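4-aminobutyrate transaminase (Acinetobacter baumannii, PDB 6WOP) catalyses the pyridoxal 5'-phosphate-dependent transfer of the amino group of 4-aminobutyrate to 2-oxoglutarate, as a class-III aminotransferase. Local coordinates at residues N55-H60 with A315-L321; H130-G136 with G166-Y172; V181-I185 with E221-L226; L271-I277 with I304-A309; T335-I339 with L411-F415. All coordinates share one frame; numbering follows the deposited sequence.

Interaction 1 (N55-H60 with A315-L321)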
# COMPACT_ATOMS: atom_id res chain seq x y z
N ASN A 55 -3.65 -17.07 -33.82
CA ASN A 55 -3.72 -16.35 -35.10
C ASN A 55 -3.24 -17.22 -36.25
O ASN A 55 -3.73 -17.06 -37.38
CB ASN A 55 -2.89 -15.07 -35.04
CG ASN A 55 -3.55 -14.00 -34.10
OD1 ASN A 55 -4.72 -14.17 -33.59
ND2 ASN A 55 -2.77 -12.94 -33.80
N THR A 56 -2.32 -18.15 -35.99
CA THR A 56 -1.82 -19.13 -36.98
C THR A 56 -2.60 -20.44 -36.95
O THR A 56 -2.24 -21.38 -37.69
CB THR A 56 -0.31 -19.42 -36.71
OG1 THR A 56 -0.06 -19.69 -35.33
CG2 THR A 56 0.48 -18.23 -37.09
N GLY A 57 -3.64 -20.54 -36.13
CA GLY A 57 -4.53 -21.68 -36.10
C GLY A 57 -4.05 -22.75 -35.14
O GLY A 57 -2.89 -22.80 -34.75
N HIS A 58 -5.00 -23.61 -34.72
CA HIS A 58 -4.64 -24.78 -33.91
C HIS A 58 -3.69 -25.68 -34.68
O HIS A 58 -3.96 -26.07 -35.83
CB HIS A 58 -5.89 -25.59 -33.57
CG HIS A 58 -6.85 -24.90 -32.63
ND1 HIS A 58 -6.76 -25.01 -31.25
CD2 HIS A 58 -7.95 -24.16 -32.88
CE1 HIS A 58 -7.77 -24.36 -30.70
NE2 HIS A 58 -8.52 -23.85 -31.67
N ARG A 59 -2.57 -26.05 -34.06
CA ARG A 59 -1.64 -27.03 -34.64
C ARG A 59 -1.26 -26.66 -36.08
O ARG A 59 -1.29 -27.50 -36.99
CB ARG A 59 -2.23 -28.45 -34.56
CG ARG A 59 -2.34 -29.02 -33.07
CD ARG A 59 -3.19 -30.31 -33.00
NE ARG A 59 -2.67 -31.32 -33.94
CZ ARG A 59 -3.35 -31.82 -34.97
NH1 ARG A 59 -4.63 -31.45 -35.18
NH2 ARG A 59 -2.75 -32.69 -35.77
N HIS A 60 -0.87 -25.39 -36.29
CA HIS A 60 -0.33 -25.02 -37.59
C HIS A 60 0.81 -25.96 -37.93
O HIS A 60 1.69 -26.20 -37.08
CB HIS A 60 0.14 -23.56 -37.55
CG HIS A 60 0.62 -23.05 -38.87
ND1 HIS A 60 1.83 -23.43 -39.41
CD2 HIS A 60 0.06 -22.19 -39.76
CE1 HIS A 60 1.99 -22.82 -40.57
NE2 HIS A 60 0.94 -22.05 -40.79
N ALA A 315 5.41 -18.03 -40.36
CA ALA A 315 4.14 -18.27 -41.04
C ALA A 315 3.46 -16.95 -41.35
O ALA A 315 2.92 -16.76 -42.45
CB ALA A 315 3.21 -19.15 -40.18
N ILE A 316 3.47 -16.01 -40.39
CA ILE A 316 2.84 -14.72 -40.63
C ILE A 316 3.40 -14.07 -41.88
O ILE A 316 2.66 -13.51 -42.71
CB ILE A 316 3.01 -13.81 -39.39
CG1 ILE A 316 2.09 -14.31 -38.24
CG2 ILE A 316 2.78 -12.32 -39.73
CD1 ILE A 316 2.48 -13.62 -36.87
N GLU A 317 4.72 -14.14 -42.06
CA GLU A 317 5.33 -13.43 -43.19
C GLU A 317 5.28 -14.26 -44.46
O GLU A 317 5.07 -13.71 -45.56
CB GLU A 317 6.75 -13.05 -42.83
CG GLU A 317 6.71 -12.12 -41.56
CD GLU A 317 8.06 -11.54 -41.15
OE1 GLU A 317 9.09 -12.10 -41.59
OE2 GLU A 317 8.10 -10.53 -40.39
N GLU A 318 5.42 -15.58 -44.33
CA GLU A 318 5.38 -16.44 -45.51
C GLU A 318 3.97 -16.57 -46.05
O GLU A 318 3.77 -16.69 -47.26
CB GLU A 318 5.95 -17.83 -45.17
CG GLU A 318 5.74 -18.88 -46.26
CD GLU A 318 6.48 -18.58 -47.54
OE1 GLU A 318 6.07 -19.11 -48.61
OE2 GLU A 318 7.46 -17.81 -47.50
N GLU A 319 2.96 -16.58 -45.18
CA GLU A 319 1.58 -16.77 -45.58
C GLU A 319 0.83 -15.45 -45.67
O GLU A 319 -0.38 -15.46 -45.90
CB GLU A 319 0.90 -17.74 -44.58
CG GLU A 319 1.71 -19.06 -44.60
CD GLU A 319 1.23 -20.14 -43.62
OE1 GLU A 319 0.12 -20.00 -43.09
OE2 GLU A 319 1.96 -21.14 -43.44
N ASN A 320 1.52 -14.32 -45.50
CA ASN A 320 0.90 -13.00 -45.67
C ASN A 320 -0.32 -12.86 -44.78
O ASN A 320 -1.41 -12.46 -45.23
CB ASN A 320 0.50 -12.76 -47.14
CG ASN A 320 1.66 -12.78 -48.07
OD1 ASN A 320 2.64 -12.08 -47.86
ND2 ASN A 320 1.56 -13.58 -49.12
N LEU A 321 -0.17 -13.20 -43.52
CA LEU A 321 -1.31 -13.19 -42.63
C LEU A 321 -1.72 -11.79 -42.17
O LEU A 321 -2.89 -11.63 -41.80
CB LEU A 321 -1.05 -14.07 -41.39
CG LEU A 321 -0.91 -15.56 -41.69
CD1 LEU A 321 -0.80 -16.35 -40.37
CD2 LEU A 321 -2.01 -16.14 -42.61
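His60 reaches across to Glu319 in a histidine-carboxylate hydrogen bond that joins the loop before helix 61-71 to the C-terminal end of helix 303-318, within the fold of a class-III aminotransferase. The close part of the contact is the cluster of His60, Glu319 and Ala315. With CG of His60 anti to the backbone N (chi1 -176°), the ring projects from the loop toward the helix, and Ala315 CB packs obliquely against it, 3.7 Å from His60 NE2. ND1 accepts from Lys62 N, capping helix 61-71; the proton is thereby placed on NE2, where the carboxylate would favour it, and with both ring nitrogens engaged the ring rotation is fixed.

Thr56 is buried but more loosely packed. It directs CG2 at the junction of helices 303-318 and 321-342, 4.0 Å from Leu321 CD1 and 4.2 Å from Ala315 CB, with Ile316 CG1 a little farther off. Asn55 stands behind, its ND2 bonded to the carbonyl of Phe246 and its OD1 to Arg248.

The solvent side belongs to the partly exposed Glu319, which meets the imidazole edge from the opposite direction, its chain extended beyond CG. Its carboxylate straddles the N-H with both oxygens on their syn sides: His60 NE2 to Glu319 OE1 is 3.2 Å and nearly straight (167°), whereas His60 NE2 to Glu319 OE2 is shorter, 3.0 Å, but bent to 133°.

Interaction 2 (H130-G136 with G166-Y172)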
# COMPACT_ATOMS: atom_id res chain seq x y z
N HIS A 130 7.23 4.96 -8.89
CA HIS A 130 6.41 3.79 -8.57
C HIS A 130 5.07 3.78 -9.26
O HIS A 130 4.46 2.70 -9.38
CB HIS A 130 6.16 3.69 -7.03
CG HIS A 130 5.07 4.61 -6.53
ND1 HIS A 130 5.24 5.97 -6.37
CD2 HIS A 130 3.78 4.35 -6.19
CE1 HIS A 130 4.10 6.51 -5.94
NE2 HIS A 130 3.21 5.55 -5.82
N GLY A 131 4.55 4.93 -9.70
CA GLY A 131 3.14 4.97 -10.06
C GLY A 131 2.86 4.43 -11.45
O GLY A 131 3.70 4.53 -12.35
N ILE A 132 1.62 3.96 -11.64
CA ILE A 132 1.20 3.40 -12.92
C ILE A 132 -0.19 3.91 -13.24
O ILE A 132 -1.09 3.81 -12.40
CB ILE A 132 1.22 1.87 -12.84
CG1 ILE A 132 2.63 1.33 -12.53
CG2 ILE A 132 0.64 1.20 -14.10
CD1 ILE A 132 3.57 1.45 -13.82
N ILE A 133 -0.40 4.42 -14.45
CA ILE A 133 -1.72 4.82 -14.88
C ILE A 133 -2.17 3.86 -15.97
O ILE A 133 -1.47 3.67 -16.98
CB ILE A 133 -1.73 6.27 -15.37
CG1 ILE A 133 -1.44 7.21 -14.22
CG2 ILE A 133 -3.11 6.63 -15.99
CD1 ILE A 133 -1.32 8.68 -14.63
N THR A 134 -3.33 3.25 -15.78
CA THR A 134 -3.97 2.43 -16.80
C THR A 134 -5.35 3.04 -17.06
O THR A 134 -5.67 4.15 -16.61
CB THR A 134 -4.11 0.96 -16.37
OG1 THR A 134 -4.81 0.93 -15.13
CG2 THR A 134 -2.75 0.31 -16.05
N PHE A 135 -6.20 2.32 -17.82
CA PHE A 135 -7.46 2.88 -18.27
C PHE A 135 -8.63 1.98 -17.89
O PHE A 135 -8.51 0.76 -17.83
CB PHE A 135 -7.43 3.11 -19.80
CG PHE A 135 -6.51 4.20 -20.19
CD1 PHE A 135 -5.13 3.97 -20.33
CD2 PHE A 135 -6.98 5.46 -20.36
CE1 PHE A 135 -4.25 5.03 -20.66
CE2 PHE A 135 -6.13 6.52 -20.69
CZ PHE A 135 -4.76 6.30 -20.82
N GLY A 136 -9.77 2.60 -17.65
CA GLY A 136 -10.94 1.83 -17.33
C GLY A 136 -11.21 0.87 -18.47
O GLY A 136 -11.03 1.20 -19.64
N GLY A 166 -0.63 3.15 -5.72
CA GLY A 166 0.03 3.84 -6.84
C GLY A 166 -0.47 3.43 -8.22
O GLY A 166 0.23 3.65 -9.22
N VAL A 167 -1.64 2.82 -8.31
CA VAL A 167 -2.25 2.47 -9.60
C VAL A 167 -3.55 3.24 -9.75
O VAL A 167 -4.42 3.14 -8.86
CB VAL A 167 -2.51 0.96 -9.68
CG1 VAL A 167 -3.19 0.56 -11.07
CG2 VAL A 167 -1.18 0.24 -9.46
N PHE A 168 -3.73 3.94 -10.88
CA PHE A 168 -4.95 4.73 -11.04
C PHE A 168 -5.50 4.55 -12.45
O PHE A 168 -4.74 4.35 -13.38
CB PHE A 168 -4.63 6.26 -10.75
CG PHE A 168 -4.17 6.45 -9.31
CD1 PHE A 168 -5.10 6.38 -8.26
CD2 PHE A 168 -2.82 6.62 -9.03
CE1 PHE A 168 -4.64 6.49 -6.90
CE2 PHE A 168 -2.37 6.72 -7.72
CZ PHE A 168 -3.29 6.66 -6.66
N HIS A 169 -6.82 4.72 -12.61
CA HIS A 169 -7.46 4.53 -13.92
C HIS A 169 -7.98 5.82 -14.52
O HIS A 169 -8.81 6.53 -13.91
CB HIS A 169 -8.60 3.54 -13.78
CG HIS A 169 -8.14 2.17 -13.41
ND1 HIS A 169 -8.00 1.77 -12.09
CD2 HIS A 169 -7.73 1.12 -14.17
CE1 HIS A 169 -7.54 0.52 -12.05
NE2 HIS A 169 -7.36 0.11 -13.30
N ALA A 170 -7.56 6.08 -15.76
CA ALA A 170 -8.14 7.17 -16.57
C ALA A 170 -9.22 6.62 -17.51
O ALA A 170 -9.43 5.40 -17.60
CB ALA A 170 -7.02 7.87 -17.35
N ARG A 171 -9.86 7.53 -18.25
CA ARG A 171 -10.85 7.15 -19.23
C ARG A 171 -10.21 6.90 -20.58
O ARG A 171 -9.57 7.75 -21.11
CB ARG A 171 -11.88 8.26 -19.48
CG ARG A 171 -12.34 9.02 -18.29
CD ARG A 171 -13.21 8.23 -17.39
NE ARG A 171 -12.61 7.12 -16.66
CZ ARG A 171 -11.89 7.19 -15.55
NH1 ARG A 171 -11.56 8.34 -15.00
NH2 ARG A 171 -11.45 6.09 -15.03
N TYR A 172 -10.42 5.71 -21.11
CA TYR A 172 -10.01 5.43 -22.47
C TYR A 172 -10.89 6.18 -23.46
O TYR A 172 -12.11 6.25 -23.28
CB TYR A 172 -10.13 3.92 -22.70
CG TYR A 172 -9.32 3.37 -23.86
CD1 TYR A 172 -8.03 2.96 -23.67
CD2 TYR A 172 -9.88 3.29 -25.16
CE1 TYR A 172 -7.32 2.41 -24.68
CE2 TYR A 172 -9.14 2.76 -26.18
CZ TYR A 172 -7.87 2.31 -25.93
OH TYR A 172 -7.15 1.72 -26.97
O HOH W 1 -12.20 3.87 -19.82
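Ile132 and Val167 begin the pairing of two neighbouring parallel strands, 131-135 and 167-170, joined by a beta-alpha-beta crossover through helix 144-149; strand 167-170 is an edge strand of its sheet within the chain. Five backbone hydrogen bonds hold the strands, from Ile132 N to Gly166 O (2.8 Å) through to Gly136 N to Ala170 O (2.8 Å). A water carries the pairing further, donating to Gly136 O and accepting from Tyr172 N.

Polar side chains share the face with Ile132 and Val167. Thr134 and His169 lie side by side pointing the same way, Thr134 OG1 3.1 Å from His169 CD2, and both Thr134 OG1 and His169 NE2 bond the carbonyl of Met149. Asp195 of the third subunit takes the ND1 of His169. Two residues further on, Arg171 forms a salt bridge with Glu194 of the third subunit.

Apolar contacts fill the other face, against helix 181-194. Ala170 CB meets Phe135 CE2 at 3.7 Å and Ile133 CG2 at 4.3 Å. Phe135 and Tyr172 form a T-shaped pair with planes at 90° and centroids 5.8 Å apart: the tyrosine presents its edge to the phenylalanine face, bringing Tyr172 CD1 to 3.9 Å from Phe135 CB.

Interaction 3 (V181-I185 with E221-L226)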
# COMPACT_ATOMS: atom_id res chain seq x y z
N VAL A 181 -11.32 12.36 -27.21
CA VAL A 181 -9.89 12.39 -26.90
C VAL A 181 -9.60 13.48 -25.86
O VAL A 181 -8.88 13.24 -24.89
CB VAL A 181 -9.08 12.61 -28.19
CG1 VAL A 181 -7.61 12.82 -27.88
CG2 VAL A 181 -9.31 11.39 -29.13
N ASP A 182 -10.22 14.66 -26.01
CA ASP A 182 -10.04 15.70 -24.98
C ASP A 182 -10.41 15.19 -23.60
O ASP A 182 -9.68 15.42 -22.62
CB ASP A 182 -10.92 16.89 -25.30
CG ASP A 182 -10.29 17.83 -26.31
OD1 ASP A 182 -9.11 17.69 -26.61
OD2 ASP A 182 -11.00 18.72 -26.78
N ALA A 183 -11.58 14.53 -23.48
CA ALA A 183 -12.00 14.07 -22.15
C ALA A 183 -11.04 13.04 -21.60
O ALA A 183 -10.81 12.98 -20.38
CB ALA A 183 -13.40 13.48 -22.21
N ALA A 184 -10.54 12.14 -22.47
CA ALA A 184 -9.60 11.13 -21.99
C ALA A 184 -8.30 11.76 -21.53
O ALA A 184 -7.72 11.39 -20.49
CB ALA A 184 -9.37 10.09 -23.14
N ILE A 185 -7.77 12.70 -22.31
CA ILE A 185 -6.54 13.35 -21.90
C ILE A 185 -6.77 14.12 -20.61
O ILE A 185 -5.98 14.05 -19.66
CB ILE A 185 -6.03 14.27 -23.04
CG1 ILE A 185 -5.44 13.44 -24.20
CG2 ILE A 185 -4.93 15.25 -22.54
CD1 ILE A 185 -4.18 12.75 -23.87
N GLU A 221 -4.80 10.57 -32.44
CA GLU A 221 -4.60 11.83 -31.72
C GLU A 221 -4.40 11.58 -30.23
O GLU A 221 -3.64 12.30 -29.55
CB GLU A 221 -5.80 12.77 -31.94
CG GLU A 221 -5.73 14.10 -31.16
CD GLU A 221 -7.11 14.75 -31.00
OE1 GLU A 221 -8.10 14.26 -31.59
OE2 GLU A 221 -7.19 15.75 -30.28
N PHE A 222 -5.05 10.55 -29.70
CA PHE A 222 -4.86 10.29 -28.28
C PHE A 222 -3.44 9.81 -28.00
O PHE A 222 -2.81 10.26 -27.05
CB PHE A 222 -5.90 9.28 -27.77
CG PHE A 222 -5.79 9.05 -26.24
CD1 PHE A 222 -6.22 10.02 -25.35
CD2 PHE A 222 -5.21 7.92 -25.75
CE1 PHE A 222 -6.10 9.81 -24.00
CE2 PHE A 222 -5.12 7.70 -24.40
CZ PHE A 222 -5.57 8.65 -23.52
N LEU A 223 -2.92 8.88 -28.83
CA LEU A 223 -1.54 8.44 -28.67
C LEU A 223 -0.55 9.58 -28.78
O LEU A 223 0.41 9.63 -28.01
CB LEU A 223 -1.18 7.39 -29.73
CG LEU A 223 -1.51 5.94 -29.41
CD1 LEU A 223 -0.96 5.03 -30.49
CD2 LEU A 223 -1.02 5.47 -28.00
N LYS A 224 -0.75 10.48 -29.76
CA LYS A 224 0.24 11.53 -29.88
C LYS A 224 0.14 12.49 -28.71
O LYS A 224 1.15 12.91 -28.14
CB LYS A 224 0.05 12.32 -31.18
CG LYS A 224 0.07 11.43 -32.42
CD LYS A 224 -0.31 12.15 -33.74
CE LYS A 224 -1.01 11.24 -34.79
NZ LYS A 224 -0.13 10.67 -35.84
N ARG A 225 -1.02 12.85 -28.23
CA ARG A 225 -1.11 13.69 -27.05
C ARG A 225 -0.57 13.00 -25.79
O ARG A 225 0.13 13.57 -25.02
CB ARG A 225 -2.50 14.23 -26.88
CG ARG A 225 -2.78 15.27 -27.93
CD ARG A 225 -4.21 15.69 -27.96
NE ARG A 225 -4.61 16.40 -26.78
CZ ARG A 225 -5.85 16.72 -26.51
NH1 ARG A 225 -6.80 16.42 -27.35
NH2 ARG A 225 -6.14 17.36 -25.42
N LEU A 226 -0.90 11.74 -25.65
CA LEU A 226 -0.33 10.98 -24.53
C LEU A 226 1.19 10.93 -24.61
O LEU A 226 1.87 11.04 -23.59
CB LEU A 226 -0.92 9.56 -24.51
CG LEU A 226 -0.87 8.81 -23.18
CD1 LEU A 226 -1.60 9.62 -22.10
CD2 LEU A 226 -1.56 7.48 -23.39
O HOH W 2 -8.08 18.47 -23.17
O HOH W 3 -9.28 17.57 -29.82
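Arg225, on helix 220-233, spans the groove to helix 181-194, which runs alongside it at 32°, the local axes 10.0 Å apart. Its CB rests on Ile185 CD1 at 3.8 Å. Beyond CG the chain bends at chi3 (68°); Arg225 NE passes Ile185 CG1 at 4.0 Å, and the same CG1 lies 3.9 Å above one face of the guanidinium, off its centre. NH1 then takes two carboxylates close to the guanidinium plane: Asp182 OD1 at 2.7 Å, met nearly along its C-O axis, and Glu221 OE2 at 3.0 Å, met from above the carboxylate plane. NH2 adds a weak bond to Asp182 OD1 and a hydrogen bond to a bound tartrate, probably from the crystallisation liquor.

Inside this polar margin, Phe222 lies between the helices. Its CE1 touches Ala184 CB at 3.4 Å and also Ile185 CD1, while Val181 CG1 comes to its ring edge.

Asp182 OD1 and Glu221 OE2 approach to 4.6 Å, and a water donates to both. One arginine between two carboxylates would ease their mutual repulsion and probably keep both ionised. Glu221, one turn before Arg225 on the same helix, holds the guanidinium, while Asp182 makes the link between helices.

Interaction 4 (L271-I277 with I304-A309)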
# COMPACT_ATOMS: atom_id res chain seq x y z
N LEU A 271 2.01 -14.86 -30.01
CA LEU A 271 3.47 -15.00 -30.08
C LEU A 271 3.83 -16.49 -30.17
O LEU A 271 4.68 -16.88 -30.96
CB LEU A 271 4.13 -14.39 -28.82
CG LEU A 271 5.62 -14.68 -28.65
CD1 LEU A 271 6.50 -14.04 -29.75
CD2 LEU A 271 6.12 -14.13 -27.21
N GLY A 272 3.20 -17.32 -29.36
CA GLY A 272 3.61 -18.71 -29.19
C GLY A 272 2.76 -19.69 -29.99
O GLY A 272 3.01 -20.91 -29.94
N GLY A 273 1.75 -19.18 -30.69
CA GLY A 273 0.90 -20.06 -31.55
C GLY A 273 0.29 -21.25 -30.85
O GLY A 273 0.03 -22.29 -31.49
N GLY A 274 -0.04 -21.12 -29.57
CA GLY A 274 -0.59 -22.23 -28.83
C GLY A 274 0.35 -22.85 -27.79
O GLY A 274 0.02 -23.94 -27.26
N PHE A 275 1.49 -22.20 -27.48
CA PHE A 275 2.39 -22.70 -26.43
C PHE A 275 2.77 -21.56 -25.48
O PHE A 275 2.92 -20.43 -25.94
CB PHE A 275 3.67 -23.26 -27.05
CG PHE A 275 3.43 -24.49 -27.92
CD1 PHE A 275 3.08 -24.36 -29.24
CD2 PHE A 275 3.53 -25.76 -27.37
CE1 PHE A 275 2.78 -25.49 -30.05
CE2 PHE A 275 3.25 -26.93 -28.18
CZ PHE A 275 2.88 -26.76 -29.50
N PRO A 276 3.01 -21.83 -24.20
CA PRO A 276 3.15 -20.71 -23.23
C PRO A 276 4.48 -19.98 -23.40
O PRO A 276 5.56 -20.54 -23.14
CB PRO A 276 3.06 -21.39 -21.86
CG PRO A 276 2.20 -22.61 -22.11
CD PRO A 276 2.67 -23.09 -23.51
N ILE A 277 4.37 -18.70 -23.77
CA ILE A 277 5.51 -17.78 -23.79
C ILE A 277 4.95 -16.37 -23.86
O ILE A 277 3.86 -16.15 -24.40
CB ILE A 277 6.42 -18.08 -25.01
CG1 ILE A 277 7.64 -17.14 -25.05
CG2 ILE A 277 5.64 -17.95 -26.34
CD1 ILE A 277 8.81 -17.61 -26.04
N ILE A 304 10.51 -25.01 -26.07
CA ILE A 304 9.36 -25.47 -26.88
C ILE A 304 8.63 -24.28 -27.49
O ILE A 304 8.38 -24.22 -28.69
CB ILE A 304 8.42 -26.29 -25.97
CG1 ILE A 304 9.14 -27.52 -25.43
CG2 ILE A 304 7.05 -26.67 -26.61
CD1 ILE A 304 9.53 -28.45 -26.51
N ALA A 305 8.26 -23.31 -26.64
CA ALA A 305 7.50 -22.15 -27.09
C ALA A 305 8.33 -21.22 -27.94
O ALA A 305 7.78 -20.53 -28.80
CB ALA A 305 6.92 -21.38 -25.89
N VAL A 306 9.64 -21.15 -27.68
CA VAL A 306 10.51 -20.33 -28.51
C VAL A 306 10.57 -20.93 -29.93
O VAL A 306 10.49 -20.22 -30.94
CB VAL A 306 11.90 -20.27 -27.86
CG1 VAL A 306 12.94 -19.81 -28.89
CG2 VAL A 306 11.87 -19.29 -26.62
N ALA A 307 10.62 -22.25 -30.02
CA ALA A 307 10.63 -22.85 -31.36
C ALA A 307 9.33 -22.54 -32.08
O ALA A 307 9.32 -22.29 -33.30
CB ALA A 307 10.84 -24.38 -31.27
N ALA A 308 8.24 -22.60 -31.34
CA ALA A 308 6.92 -22.35 -31.91
C ALA A 308 6.82 -20.92 -32.38
O ALA A 308 6.33 -20.66 -33.48
CB ALA A 308 5.80 -22.64 -30.89
N ALA A 309 7.35 -19.99 -31.59
CA ALA A 309 7.24 -18.56 -31.93
C ALA A 309 8.07 -18.24 -33.16
O ALA A 309 7.71 -17.35 -33.95
CB ALA A 309 7.69 -17.69 -30.71
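Leu271 and Gly272 end a 3-10 turn close beside helix 303-318, with the CA atoms of Gly272 and Ala309 4.6 Å apart, and the chain then turns through Gly273 and Gly274 to return over Ala305, where the CA of Phe275 is 5.2 Å from that of Ala305. This glycine-rich loop of the class-III aminotransferase fold connects strands 264-267 and 278-283 of the seven-stranded sheet that contains strands 131-135 and 167-170, and small alanines on the helix let the backbones come so near.

The Phe275 ring settles between Ile304 and Ala308, one helical turn apart: Phe275 CD1 meets Ala308 CB at 3.6 Å, and Phe275 CD2 meets Ile304 CG2 at 3.7 Å, both obliquely. Val63 and Val67 of helix 61-71 also pack on this ring, and Thr75 of the second subunit reaches it, placing the contact at a subunit interface; Gly274 O is hydrogen-bonded to the hydroxyl of that same threonine.

Ile277 packs beside it, on Ala305 and Val306. Extended, with CG1 anti to the backbone N (chi1 -179°), it sends CD1 to 3.5 Å from Val306 CG2. Ile277 CB and Ala305 CB stand only 3.5 Å apart, a close approach for two carbons. Leu271 O is buried without a hydrogen-bonding partner in the model; Ala309 CA makes a CA-H...O contact with Leu271 O at 3.2 Å, and Ala309 CB lies 3.1 Å from Leu271 O.

Interaction 5 (T335-I339 with L411-F415)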
# COMPACT_ATOMS: atom_id res chain seq x y z
N THR A 335 -20.41 -8.04 -43.52
CA THR A 335 -21.48 -8.88 -42.98
C THR A 335 -22.16 -8.22 -41.78
O THR A 335 -23.39 -8.25 -41.66
CB THR A 335 -20.91 -10.24 -42.60
OG1 THR A 335 -20.73 -10.99 -43.79
CG2 THR A 335 -21.85 -11.05 -41.77
N LEU A 336 -21.38 -7.64 -40.86
CA LEU A 336 -21.97 -6.96 -39.71
C LEU A 336 -22.81 -5.77 -40.15
O LEU A 336 -23.84 -5.45 -39.54
CB LEU A 336 -20.86 -6.52 -38.77
CG LEU A 336 -20.12 -7.75 -38.21
CD1 LEU A 336 -19.07 -7.23 -37.30
CD2 LEU A 336 -21.06 -8.56 -37.41
N LYS A 337 -22.36 -5.05 -41.19
CA LYS A 337 -23.18 -3.90 -41.61
C LYS A 337 -24.48 -4.37 -42.26
O LYS A 337 -25.54 -3.75 -42.09
CB LYS A 337 -22.39 -3.01 -42.56
CG LYS A 337 -21.74 -1.86 -41.82
CD LYS A 337 -20.27 -1.68 -42.19
CE LYS A 337 -20.11 -0.69 -43.38
NZ LYS A 337 -18.68 -0.19 -43.48
N ASP A 338 -24.46 -5.50 -42.96
CA ASP A 338 -25.69 -6.06 -43.49
C ASP A 338 -26.63 -6.50 -42.37
O ASP A 338 -27.84 -6.28 -42.43
CB ASP A 338 -25.36 -7.25 -44.40
CG ASP A 338 -26.52 -7.64 -45.25
OD1 ASP A 338 -27.20 -6.73 -45.75
OD2 ASP A 338 -26.75 -8.86 -45.43
N ILE A 339 -26.07 -7.18 -41.35
CA ILE A 339 -26.85 -7.55 -40.17
C ILE A 339 -27.47 -6.31 -39.53
O ILE A 339 -28.64 -6.29 -39.16
CB ILE A 339 -25.95 -8.28 -39.15
CG1 ILE A 339 -25.78 -9.74 -39.51
CG2 ILE A 339 -26.53 -8.20 -37.76
CD1 ILE A 339 -24.66 -10.32 -38.67
N LEU A 411 -23.60 -16.89 -38.19
CA LEU A 411 -23.74 -15.65 -37.42
C LEU A 411 -24.98 -14.90 -37.85
O LEU A 411 -25.80 -14.48 -37.01
CB LEU A 411 -22.49 -14.78 -37.61
CG LEU A 411 -22.45 -13.38 -36.96
CD1 LEU A 411 -22.15 -13.49 -35.46
CD2 LEU A 411 -21.39 -12.54 -37.59
N LYS A 412 -25.16 -14.75 -39.17
CA LYS A 412 -26.34 -14.04 -39.67
C LYS A 412 -27.64 -14.75 -39.28
O LYS A 412 -28.64 -14.10 -38.95
CB LYS A 412 -26.26 -13.89 -41.19
CG LYS A 412 -25.01 -13.21 -41.67
CD LYS A 412 -25.31 -12.19 -42.80
CE LYS A 412 -25.73 -12.84 -44.06
NZ LYS A 412 -26.80 -12.03 -44.77
N GLN A 413 -27.66 -16.08 -39.33
CA GLN A 413 -28.86 -16.79 -38.92
C GLN A 413 -29.13 -16.56 -37.44
O GLN A 413 -30.29 -16.39 -37.03
CB GLN A 413 -28.73 -18.29 -39.22
CG GLN A 413 -28.70 -18.63 -40.69
CD GLN A 413 -27.96 -19.96 -40.98
OE1 GLN A 413 -27.52 -20.67 -40.05
NE2 GLN A 413 -27.80 -20.27 -42.26
N GLY A 414 -28.07 -16.52 -36.63
CA GLY A 414 -28.28 -16.27 -35.21
C GLY A 414 -28.92 -14.93 -34.95
O GLY A 414 -29.86 -14.82 -34.17
N PHE A 415 -28.41 -13.88 -35.61
CA PHE A 415 -29.03 -12.56 -35.48
C PHE A 415 -30.46 -12.60 -35.96
O PHE A 415 -31.32 -11.91 -35.40
CB PHE A 415 -28.24 -11.50 -36.25
CG PHE A 415 -27.11 -10.92 -35.48
CD1 PHE A 415 -25.85 -11.52 -35.51
CD2 PHE A 415 -27.28 -9.79 -34.71
CE1 PHE A 415 -24.78 -10.98 -34.80
CE2 PHE A 415 -26.21 -9.25 -33.96
CZ PHE A 415 -24.97 -9.82 -34.04
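Ile339 lays its CG2 methyl over one face of the Phe415 ring, a CH-pi contact with CG2 3.8 Å from the ring centroid and 22° off the normal. The methyl sits off the ring centre, its nearest ring atom being Phe415 CD2 at 3.5 Å, and the two side chains cross at about a right angle. With chi1 near -81°, CG2 of Ile339 is anti to the backbone N, while CG1 carries CD1 along the same ring to 3.6 Å from Phe415 CD1.

Beside this pair, Leu411 offers CD2 to both Ile339 CD1, at 4.1 Å, and Leu336 CD2, at 4.0 Å. Val347, Val359 and Val370 of the surrounding strands and helix close in on Phe415, making this the buried side of the contact.

Lys412 forms the transition outward. Its aliphatic part runs past Thr335, where Lys412 CD is 3.8 Å from Thr335 CG2, and passes over Ile339 CG1. Bends at chi2, chi3 and chi4 then turn the ammonium toward Asp338, and Lys412 NZ reaches Asp338 OD2 at 3.2 Å, a weak hydrogen bond within a salt bridge at the partly exposed edge of the contact.

The two helices run nearly parallel, at 18° with local axes 10.6 Å apart, and pack against strands 347-353 and 356-361: helices layered on one face of a mixed beta sheet, a two-layer alpha/beta arrangement in the C-terminal part of the class-III aminotransferase fold.

Overall arrangement
From the N terminus, residues 55-60 open the longest loop, which interaction 1 closes at 315-321 and within which interactions 2, 3 and 4 are nested in series. Interaction 2 joins neighbouring strands at one edge of the sheet containing strands 131-135 and 167-170, and interaction 3 follows directly, pairing helices packed on it; the two touch where Phe135 meets Phe222 and Arg171 meets Ala184. Interaction 4 then binds the 271-277 loop to helix 303-318, which interaction 1 also uses, and Thr56 packs against Gly273 between them. Interaction 5 opens after interaction 1 has closed and unites helices 321-342 and 401-416 in the C-terminal part of the fold, about 16 Å from interaction 1 at the nearest atoms.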